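Local coordinates for protein citrate lyase, subunit 1 (Methanosaeta concilii, PDB 6HXI) that probably catalyses the ATP-dependent conversion of citrate and coenzyme A to oxaloacetate and acetyl-CoA, with ADP and phosphate released, at residues I254-K263 against Y302-E313; L366-R377 against L396-T407. One frame throughout, in Å; residues are numbered along the deposited sequence.

Contact 1: residues I254-K263 against Y302-E313; sequences IDSKTGASLK and YGEYSGDPNTEE. With NA (sodium ion), chain N; COA (coenzyme A), chain G.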
# COMPACT_ATOMS: atom_id res chain seq x y z
N ILE C 254 33.22 -34.67 9.52
CA ILE C 254 32.96 -33.70 8.45
C ILE C 254 32.41 -34.44 7.23
O ILE C 254 31.39 -34.04 6.68
CB ILE C 254 34.24 -32.86 8.12
CG1 ILE C 254 34.71 -32.05 9.34
CG2 ILE C 254 34.03 -31.95 6.88
CD1 ILE C 254 36.18 -31.86 9.37
N ASP C 255 33.04 -35.55 6.85
CA ASP C 255 32.68 -36.42 5.73
C ASP C 255 31.22 -36.94 5.78
O ASP C 255 30.65 -37.24 4.73
CB ASP C 255 33.67 -37.62 5.66
CG ASP C 255 33.49 -38.54 4.48
OD1 ASP C 255 33.72 -38.10 3.34
OD2 ASP C 255 33.13 -39.71 4.69
N SER C 256 30.63 -37.07 6.99
CA SER C 256 29.27 -37.60 7.21
C SER C 256 28.15 -36.60 6.93
O SER C 256 27.02 -37.01 6.66
CB SER C 256 29.14 -38.20 8.61
OG SER C 256 29.28 -37.21 9.62
N LYS C 257 28.46 -35.30 6.99
CA LYS C 257 27.46 -34.25 6.76
C LYS C 257 27.57 -33.64 5.36
O LYS C 257 27.13 -32.51 5.13
CB LYS C 257 27.53 -33.17 7.87
CG LYS C 257 27.21 -33.72 9.25
CD LYS C 257 27.20 -32.64 10.30
CE LYS C 257 26.87 -33.20 11.67
NZ LYS C 257 27.98 -34.02 12.22
N THR C 258 28.14 -34.41 4.40
CA THR C 258 28.30 -33.95 3.01
C THR C 258 28.35 -35.09 1.98
O THR C 258 28.77 -36.22 2.29
CB THR C 258 29.53 -32.98 2.86
OG1 THR C 258 29.61 -32.51 1.51
CG2 THR C 258 30.87 -33.62 3.28
N GLY C 259 27.94 -34.76 0.76
CA GLY C 259 28.02 -35.62 -0.42
C GLY C 259 29.45 -35.69 -0.93
O GLY C 259 29.82 -36.68 -1.57
N ALA C 260 30.27 -34.66 -0.60
CA ALA C 260 31.71 -34.56 -0.89
C ALA C 260 32.47 -35.58 -0.04
O ALA C 260 31.92 -36.11 0.93
CB ALA C 260 32.22 -33.16 -0.56
N SER C 261 33.73 -35.84 -0.41
CA SER C 261 34.59 -36.80 0.28
C SER C 261 35.76 -36.09 0.97
O SER C 261 36.39 -35.23 0.36
CB SER C 261 35.11 -37.85 -0.69
OG SER C 261 35.84 -38.85 -0.01
N LEU C 262 35.98 -36.41 2.25
CA LEU C 262 37.06 -35.91 3.09
C LEU C 262 37.51 -37.14 3.87
O LEU C 262 36.77 -37.63 4.74
CB LEU C 262 36.59 -34.80 4.08
CG LEU C 262 36.08 -33.41 3.57
CD1 LEU C 262 37.03 -32.74 2.58
CD2 LEU C 262 34.64 -33.44 3.10
N LYS C 263 38.67 -37.71 3.50
CA LYS C 263 39.20 -38.92 4.10
C LYS C 263 40.63 -38.70 4.57
O LYS C 263 41.42 -38.11 3.84
CB LYS C 263 39.12 -40.11 3.11
CG LYS C 263 37.69 -40.44 2.62
CD LYS C 263 37.58 -41.69 1.73
CE LYS C 263 37.27 -42.96 2.52
NZ LYS C 263 37.50 -44.21 1.73
N TYR C 302 47.74 -40.99 4.30
CA TYR C 302 47.00 -41.21 3.07
C TYR C 302 45.72 -40.44 3.27
O TYR C 302 44.92 -40.77 4.14
CB TYR C 302 46.71 -42.70 2.72
CG TYR C 302 45.72 -42.77 1.57
CD1 TYR C 302 46.13 -42.53 0.26
CD2 TYR C 302 44.35 -42.89 1.82
CE1 TYR C 302 45.20 -42.43 -0.77
CE2 TYR C 302 43.42 -42.77 0.79
CZ TYR C 302 43.85 -42.57 -0.51
OH TYR C 302 42.93 -42.50 -1.54
N GLY C 303 45.56 -39.40 2.48
CA GLY C 303 44.39 -38.52 2.52
C GLY C 303 43.80 -38.31 1.14
O GLY C 303 44.45 -38.58 0.12
N GLU C 304 42.57 -37.80 1.12
CA GLU C 304 41.77 -37.59 -0.08
C GLU C 304 40.60 -36.65 0.23
O GLU C 304 39.94 -36.80 1.25
CB GLU C 304 41.24 -38.97 -0.52
CG GLU C 304 40.56 -39.04 -1.86
CD GLU C 304 39.05 -38.94 -1.80
OE1 GLU C 304 38.38 -39.92 -1.40
OE2 GLU C 304 38.53 -37.86 -2.16
N TYR C 305 40.35 -35.71 -0.67
CA TYR C 305 39.20 -34.80 -0.67
C TYR C 305 38.74 -34.70 -2.13
O TYR C 305 39.57 -34.62 -3.03
CB TYR C 305 39.50 -33.43 -0.04
CG TYR C 305 40.31 -32.49 -0.91
CD1 TYR C 305 41.70 -32.55 -0.92
CD2 TYR C 305 39.69 -31.54 -1.71
CE1 TYR C 305 42.45 -31.69 -1.72
CE2 TYR C 305 40.42 -30.69 -2.53
CZ TYR C 305 41.80 -30.76 -2.52
OH TYR C 305 42.52 -29.93 -3.33
N SER C 306 37.44 -34.79 -2.37
CA SER C 306 36.86 -34.70 -3.71
C SER C 306 35.38 -34.43 -3.57
O SER C 306 34.92 -34.14 -2.48
CB SER C 306 37.10 -36.00 -4.47
OG SER C 306 36.53 -37.07 -3.74
N GLY C 307 34.65 -34.52 -4.67
CA GLY C 307 33.20 -34.30 -4.66
C GLY C 307 32.79 -32.88 -4.34
O GLY C 307 31.76 -32.65 -3.70
N ASP C 308 33.61 -31.91 -4.78
CA ASP C 308 33.44 -30.46 -4.61
C ASP C 308 33.13 -30.03 -3.15
O ASP C 308 32.04 -29.52 -2.89
CB ASP C 308 32.40 -29.89 -5.59
CG ASP C 308 32.40 -28.36 -5.72
OD1 ASP C 308 33.48 -27.72 -5.49
OD2 ASP C 308 31.34 -27.80 -6.09
N PRO C 309 34.09 -30.20 -2.18
CA PRO C 309 33.83 -29.73 -0.81
C PRO C 309 33.90 -28.20 -0.73
O PRO C 309 34.68 -27.60 -1.47
CB PRO C 309 34.93 -30.39 0.02
CG PRO C 309 36.02 -30.71 -0.93
CD PRO C 309 35.45 -30.80 -2.31
N ASN C 310 33.10 -27.57 0.16
CA ASN C 310 33.12 -26.12 0.32
C ASN C 310 34.38 -25.63 1.05
O ASN C 310 35.14 -26.44 1.58
CB ASN C 310 31.83 -25.59 0.98
CG ASN C 310 31.55 -26.11 2.38
OD1 ASN C 310 32.41 -26.14 3.26
ND2 ASN C 310 30.29 -26.45 2.62
N THR C 311 34.58 -24.30 1.07
CA THR C 311 35.70 -23.61 1.72
C THR C 311 35.88 -24.01 3.20
O THR C 311 37.00 -24.29 3.62
CB THR C 311 35.53 -22.09 1.55
OG1 THR C 311 35.52 -21.82 0.16
CG2 THR C 311 36.64 -21.29 2.22
N GLU C 312 34.79 -24.03 3.97
CA GLU C 312 34.76 -24.38 5.39
C GLU C 312 35.24 -25.81 5.59
O GLU C 312 36.07 -26.04 6.47
CB GLU C 312 33.35 -24.16 5.94
CG GLU C 312 33.13 -24.50 7.41
CD GLU C 312 31.66 -24.61 7.76
OE1 GLU C 312 31.18 -25.74 8.00
OE2 GLU C 312 30.96 -23.57 7.71
N GLU C 313 34.75 -26.76 4.77
CA GLU C 313 35.16 -28.17 4.86
C GLU C 313 36.65 -28.35 4.59
O GLU C 313 37.33 -29.01 5.37
CB GLU C 313 34.32 -29.07 3.95
CG GLU C 313 32.87 -29.18 4.41
CD GLU C 313 31.86 -29.70 3.42
OE1 GLU C 313 32.18 -29.80 2.21
OE2 GLU C 313 30.72 -29.99 3.85
NA NA N . 30.72 -37.85 2.45
N1A COA G . 14.44 -29.19 4.29
C2A COA G . 14.61 -30.51 4.30
N3A COA G . 15.46 -31.25 3.57
C4A COA G . 16.15 -30.49 2.71
C5A COA G . 16.07 -29.11 2.58
C6A COA G . 15.19 -28.44 3.44
N6A COA G . 15.08 -27.11 3.50
N7A COA G . 16.86 -28.68 1.52
C8A COA G . 17.39 -29.78 1.05
N9A COA G . 17.00 -30.91 1.72
C1B COA G . 17.38 -32.29 1.42
C2B COA G . 17.08 -32.77 0.01
O2B COA G . 15.72 -33.17 -0.13
C3B COA G . 18.05 -33.96 -0.10
O3B COA G . 17.54 -35.13 0.57
P3B COA G . 17.95 -36.62 0.17
O7A COA G . 19.44 -36.69 0.20
O8A COA G . 17.29 -37.50 1.17
O9A COA G . 17.32 -36.87 -1.22
C4B COA G . 19.24 -33.54 0.77
O4B COA G . 18.78 -32.44 1.58
C5B COA G . 20.49 -33.14 0.02
O5B COA G . 20.09 -32.29 -1.07
P1A COA G . 20.75 -32.44 -2.56
O1A COA G . 20.52 -31.26 -3.44
O2A COA G . 20.39 -33.76 -3.21
O3A COA G . 22.26 -32.49 -2.05
P2A COA G . 23.75 -32.40 -2.60
O4A COA G . 24.20 -31.00 -2.61
O5A COA G . 24.57 -33.23 -1.63
O6A COA G . 23.75 -33.04 -4.09
CBP COA G . 25.19 -34.66 -5.21
CCP COA G . 23.96 -34.45 -4.32
CDP COA G . 25.35 -36.16 -5.46
CEP COA G . 25.04 -33.93 -6.57
CAP COA G . 26.44 -34.10 -4.47
OAP COA G . 26.47 -34.52 -3.12
C9P COA G . 27.79 -34.36 -5.12
O9P COA G . 28.18 -33.66 -6.05
N8P COA G . 28.52 -35.38 -4.61
C7P COA G . 29.78 -35.81 -5.18
C6P COA G . 29.69 -37.21 -5.73
C5P COA G . 31.02 -37.71 -6.24
O5P COA G . 32.08 -37.32 -5.74
N4P COA G . 30.98 -38.58 -7.25
C3P COA G . 32.18 -39.07 -7.92
C2P COA G . 32.72 -38.10 -8.95
S1P COA G . 34.05 -38.99 -9.80
O HOH W 1 30.90 -30.80 6.72
O HOH W 2 27.88 -29.86 3.80
O HOH W 3 30.08 -29.72 0.22

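Contact 2: residues L366-R377 against L396-T407; sequences LQEADIEIYVRR and LGVPIQVHGPET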
# COMPACT_ATOMS: atom_id res chain seq x y z
N LEU C 366 54.51 -23.14 10.64
CA LEU C 366 55.02 -23.57 9.33
C LEU C 366 56.50 -23.21 9.16
O LEU C 366 57.26 -24.05 8.67
CB LEU C 366 54.22 -22.93 8.17
CG LEU C 366 52.89 -23.57 7.80
CD1 LEU C 366 52.05 -22.61 7.00
CD2 LEU C 366 53.08 -24.84 7.01
N GLN C 367 56.91 -21.97 9.54
CA GLN C 367 58.29 -21.48 9.45
C GLN C 367 59.19 -22.24 10.42
O GLN C 367 60.26 -22.71 10.02
CB GLN C 367 58.36 -19.96 9.74
CG GLN C 367 57.67 -19.09 8.68
CD GLN C 367 57.46 -17.65 9.10
OE1 GLN C 367 57.66 -16.72 8.31
NE2 GLN C 367 57.00 -17.41 10.32
N GLU C 368 58.73 -22.40 11.68
CA GLU C 368 59.42 -23.10 12.76
C GLU C 368 59.66 -24.58 12.48
O GLU C 368 60.65 -25.12 12.97
CB GLU C 368 58.67 -22.91 14.09
CG GLU C 368 58.86 -21.53 14.71
CD GLU C 368 57.92 -21.11 15.83
OE1 GLU C 368 57.08 -21.94 16.26
OE2 GLU C 368 58.02 -19.95 16.27
N ALA C 369 58.78 -25.24 11.70
CA ALA C 369 58.92 -26.67 11.37
C ALA C 369 59.65 -26.95 10.03
O ALA C 369 59.80 -28.12 9.66
CB ALA C 369 57.57 -27.36 11.41
N ASP C 370 60.14 -25.88 9.34
CA ASP C 370 60.89 -25.93 8.07
C ASP C 370 60.10 -26.65 6.97
O ASP C 370 60.63 -27.47 6.21
CB ASP C 370 62.32 -26.51 8.27
CG ASP C 370 63.34 -26.20 7.18
OD1 ASP C 370 63.38 -25.04 6.71
OD2 ASP C 370 64.15 -27.10 6.85
N ILE C 371 58.80 -26.34 6.90
CA ILE C 371 57.86 -26.94 5.96
C ILE C 371 57.94 -26.24 4.59
O ILE C 371 57.99 -25.01 4.52
CB ILE C 371 56.43 -27.02 6.56
CG1 ILE C 371 56.40 -27.99 7.78
CG2 ILE C 371 55.37 -27.41 5.52
CD1 ILE C 371 55.13 -27.97 8.67
N GLU C 372 58.00 -27.06 3.51
CA GLU C 372 58.03 -26.65 2.11
C GLU C 372 56.76 -27.16 1.43
O GLU C 372 56.44 -28.35 1.54
CB GLU C 372 59.28 -27.22 1.41
CG GLU C 372 60.56 -26.49 1.77
CD GLU C 372 61.82 -27.32 1.61
OE1 GLU C 372 61.89 -28.15 0.68
OE2 GLU C 372 62.76 -27.10 2.42
N ILE C 373 56.01 -26.25 0.79
CA ILE C 373 54.73 -26.57 0.15
C ILE C 373 54.89 -26.69 -1.36
O ILE C 373 55.49 -25.82 -1.98
CB ILE C 373 53.62 -25.56 0.59
CG1 ILE C 373 53.38 -25.61 2.11
CG2 ILE C 373 52.31 -25.78 -0.17
CD1 ILE C 373 53.37 -24.28 2.79
N TYR C 374 54.35 -27.79 -1.95
CA TYR C 374 54.39 -28.06 -3.39
C TYR C 374 52.95 -28.29 -3.87
O TYR C 374 52.24 -29.15 -3.34
CB TYR C 374 55.30 -29.27 -3.71
CG TYR C 374 56.74 -29.06 -3.32
CD1 TYR C 374 57.16 -29.20 -1.99
CD2 TYR C 374 57.71 -28.73 -4.27
CE1 TYR C 374 58.49 -28.98 -1.62
CE2 TYR C 374 59.04 -28.53 -3.91
CZ TYR C 374 59.43 -28.66 -2.59
OH TYR C 374 60.74 -28.47 -2.25
N VAL C 375 52.51 -27.47 -4.84
CA VAL C 375 51.15 -27.49 -5.40
C VAL C 375 51.13 -27.79 -6.91
O VAL C 375 51.91 -27.20 -7.65
CB VAL C 375 50.42 -26.15 -5.11
CG1 VAL C 375 48.94 -26.22 -5.50
CG2 VAL C 375 50.59 -25.71 -3.65
N ARG C 376 50.22 -28.68 -7.36
CA ARG C 376 49.94 -29.00 -8.77
C ARG C 376 48.43 -29.20 -8.87
O ARG C 376 47.90 -30.18 -8.35
CB ARG C 376 50.69 -30.23 -9.29
CG ARG C 376 50.57 -30.43 -10.82
CD ARG C 376 49.30 -31.17 -11.26
NE ARG C 376 49.22 -31.34 -12.72
CZ ARG C 376 48.27 -32.03 -13.35
NH1 ARG C 376 47.31 -32.62 -12.67
NH2 ARG C 376 48.30 -32.14 -14.68
N ARG C 377 47.74 -28.30 -9.55
CA ARG C 377 46.30 -28.40 -9.68
C ARG C 377 45.74 -27.80 -10.95
O ARG C 377 46.25 -26.81 -11.46
CB ARG C 377 45.62 -27.80 -8.42
CG ARG C 377 44.14 -28.13 -8.23
CD ARG C 377 43.84 -29.58 -7.90
NE ARG C 377 42.47 -29.71 -7.42
CZ ARG C 377 41.64 -30.70 -7.75
NH1 ARG C 377 42.06 -31.69 -8.54
NH2 ARG C 377 40.42 -30.74 -7.26
N LEU C 396 53.97 -15.41 3.29
CA LEU C 396 54.00 -16.39 4.38
C LEU C 396 55.38 -16.64 4.98
O LEU C 396 55.48 -16.86 6.19
CB LEU C 396 53.35 -17.72 3.94
CG LEU C 396 52.57 -18.53 5.00
CD1 LEU C 396 51.36 -17.76 5.52
CD2 LEU C 396 52.07 -19.81 4.42
N GLY C 397 56.42 -16.62 4.15
CA GLY C 397 57.79 -16.86 4.59
C GLY C 397 58.22 -18.31 4.52
O GLY C 397 59.21 -18.70 5.14
N VAL C 398 57.46 -19.12 3.77
CA VAL C 398 57.72 -20.55 3.53
C VAL C 398 57.72 -20.81 2.01
O VAL C 398 56.93 -20.17 1.30
CB VAL C 398 56.78 -21.53 4.31
CG1 VAL C 398 57.06 -21.53 5.81
CG2 VAL C 398 55.31 -21.25 4.03
N PRO C 399 58.59 -21.71 1.49
CA PRO C 399 58.60 -21.95 0.03
C PRO C 399 57.33 -22.64 -0.49
O PRO C 399 56.97 -23.72 -0.03
CB PRO C 399 59.87 -22.80 -0.19
CG PRO C 399 60.65 -22.72 1.10
CD PRO C 399 59.61 -22.53 2.17
N ILE C 400 56.64 -21.98 -1.44
CA ILE C 400 55.42 -22.53 -2.06
C ILE C 400 55.61 -22.59 -3.59
O ILE C 400 55.51 -21.56 -4.27
CB ILE C 400 54.09 -21.85 -1.60
CG1 ILE C 400 53.94 -21.86 -0.05
CG2 ILE C 400 52.88 -22.52 -2.26
CD1 ILE C 400 52.78 -21.09 0.57
N GLN C 401 55.92 -23.80 -4.11
CA GLN C 401 56.12 -24.09 -5.53
C GLN C 401 54.76 -24.40 -6.15
O GLN C 401 54.15 -25.40 -5.77
CB GLN C 401 57.07 -25.28 -5.71
CG GLN C 401 58.47 -24.90 -6.16
CD GLN C 401 59.07 -26.02 -6.97
OE1 GLN C 401 58.55 -26.41 -8.02
NE2 GLN C 401 60.18 -26.57 -6.49
N VAL C 402 54.27 -23.51 -7.05
CA VAL C 402 52.91 -23.60 -7.64
C VAL C 402 52.92 -24.01 -9.12
O VAL C 402 53.58 -23.37 -9.95
CB VAL C 402 52.12 -22.30 -7.39
CG1 VAL C 402 50.75 -22.33 -8.08
CG2 VAL C 402 51.95 -22.04 -5.89
N HIS C 403 52.17 -25.10 -9.43
CA HIS C 403 52.06 -25.71 -10.76
C HIS C 403 50.62 -25.89 -11.19
O HIS C 403 49.73 -25.98 -10.36
CB HIS C 403 52.76 -27.09 -10.79
CG HIS C 403 54.21 -27.04 -10.43
ND1 HIS C 403 55.19 -27.11 -11.39
CD2 HIS C 403 54.80 -26.92 -9.22
CE1 HIS C 403 56.34 -27.03 -10.75
NE2 HIS C 403 56.16 -26.92 -9.43
N GLY C 404 50.43 -26.00 -12.50
CA GLY C 404 49.12 -26.19 -13.10
C GLY C 404 49.07 -27.36 -14.06
O GLY C 404 49.96 -28.23 -14.01
N PRO C 405 48.06 -27.40 -14.96
CA PRO C 405 47.93 -28.54 -15.90
C PRO C 405 49.08 -28.76 -16.88
O PRO C 405 49.14 -29.82 -17.49
CB PRO C 405 46.62 -28.22 -16.65
CG PRO C 405 45.87 -27.27 -15.76
CD PRO C 405 46.95 -26.44 -15.14
N GLU C 406 49.99 -27.77 -17.03
CA GLU C 406 51.17 -27.83 -17.91
C GLU C 406 52.25 -28.79 -17.36
O GLU C 406 53.03 -29.37 -18.13
CB GLU C 406 51.73 -26.41 -18.19
CG GLU C 406 52.44 -25.73 -17.02
CD GLU C 406 51.62 -25.28 -15.81
OE1 GLU C 406 52.21 -25.12 -14.72
OE2 GLU C 406 50.39 -25.08 -15.96
N THR C 407 52.29 -28.94 -16.03
CA THR C 407 53.20 -29.83 -15.30
C THR C 407 52.49 -31.17 -15.19
O THR C 407 51.28 -31.21 -14.92
CB THR C 407 53.48 -29.24 -13.90
OG1 THR C 407 54.01 -27.93 -14.04
CG2 THR C 407 54.43 -30.09 -13.08

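Contact 1: residues I254-K263 against Y302-E313
L262 lays its CD1 methyl over CB of Y305, 3.7 Å away, and reaches on towards the ring of P309. The two residues face each other as a non-hydrogen-bonded pair in a two-stranded antiparallel ribbon, part of the citrate-binding region, which belongs to the succinyl-CoA synthetase clan. The hydrogen-bonded pairs S261–S306 and K263–E304 flank it; the shortest rung runs 2.7 Å from K263 N to E304 O. On the face carrying S261, K263 and E304, the glutamate swings its carboxylate back over the ribbon by a bend at chi2 (-96°). Both of its oxygens are used: S261 OG donates to OE1 over 3.1 Å, S306 OG to OE2 over 2.7 Å, and each hydroxyl approaches on the syn side. A glutamine in its place keeps a single acceptor oxygen in the side chain, so one of the two serine hydroxyls would probably be left without its mate and free to turn. The aliphatic part of K263 runs past OE1, while its amino group bonds to G274 of a neighbouring subunit.

Beyond the ribbon, the loop before S261 becomes a ligand-binding corner. The backbone oxygens of D255, T258 and A260 bind the sodium ion, and D255 OD1 accepts from L262 N, tying the end of helix 246-256 to the strand. Coenzyme A passes over G259 and G307, and a side chain on G259 would run into it. E313, in a capping box with N310, brings its carboxylate up to T258: OE2 lies 3.4 Å from T258 CB, and two waters link this oxygen to the carbonyls of I254 and K257. A third water connects T258 OG1 to E313 OE1, the oxygen that also accepts from N310 N from above the carboxylate plane.

Contact 2: residues L366-R377 against L396-T407
L396 sets its CD2 methyl against CD1 of L366, 3.8 Å away, where the last turn of helix 363-368 comes up to the residues that lead into strand 400-403. V398 then turns one methyl to L366 and Q367 and the other to CD1 of I373. P399 rests its ring on CG of E372, and P399 O accepts from I373 N at 2.8 Å. I400 lies alongside I373, both pointing the same way, with its CG2 reaching V375. Q401 bonds through its backbone to I373 and V375; its amide NE2 comes 3.4 Å from Y374 CE2 at the ring edge. H403, with CG beside its backbone N (chi1 -58°), carries its ring edge to V375 O; H403 NE2 donates to Q401 OE1 almost in the ring plane. At the end of the G404-T407 type I turn, T407 O receives both NE and NH2 of R376 side-on, at 3.0 and 3.1 Å; E184 of a neighbouring subunit pairs with the same guanidinium. Helix 382-396 connects the two parallel strands in a beta-alpha-beta crossover and packs on the face of V375 and V402, helix 412-417 lies against that of Y374, Q401 and H403, and strand 334-338 borders 371-376 on its other edge.

Overall arrangement
Contacts 1 and 2 illustrate how one citrate-binding region can combine two kinds of strand pairing, an antiparallel ribbon and the edge of a parallel sheet. They follow one another along the chain, with centres about 22 Å apart, and meet where Y305 OH lies 4.1 Å from R377 NE in plain packing. A bound citrate is hydrogen-bonded by G307 N of contact 1 and by R377 NH1 of contact 2, which is consistent with the two contacts lining one pocket, and the side chains of S306 and R377 each come within about 3 Å of it. Coenzyme A belongs to contact 1, whose G259 and G307 it touches, whereas the side chain of R377 stays about 11 Å from it.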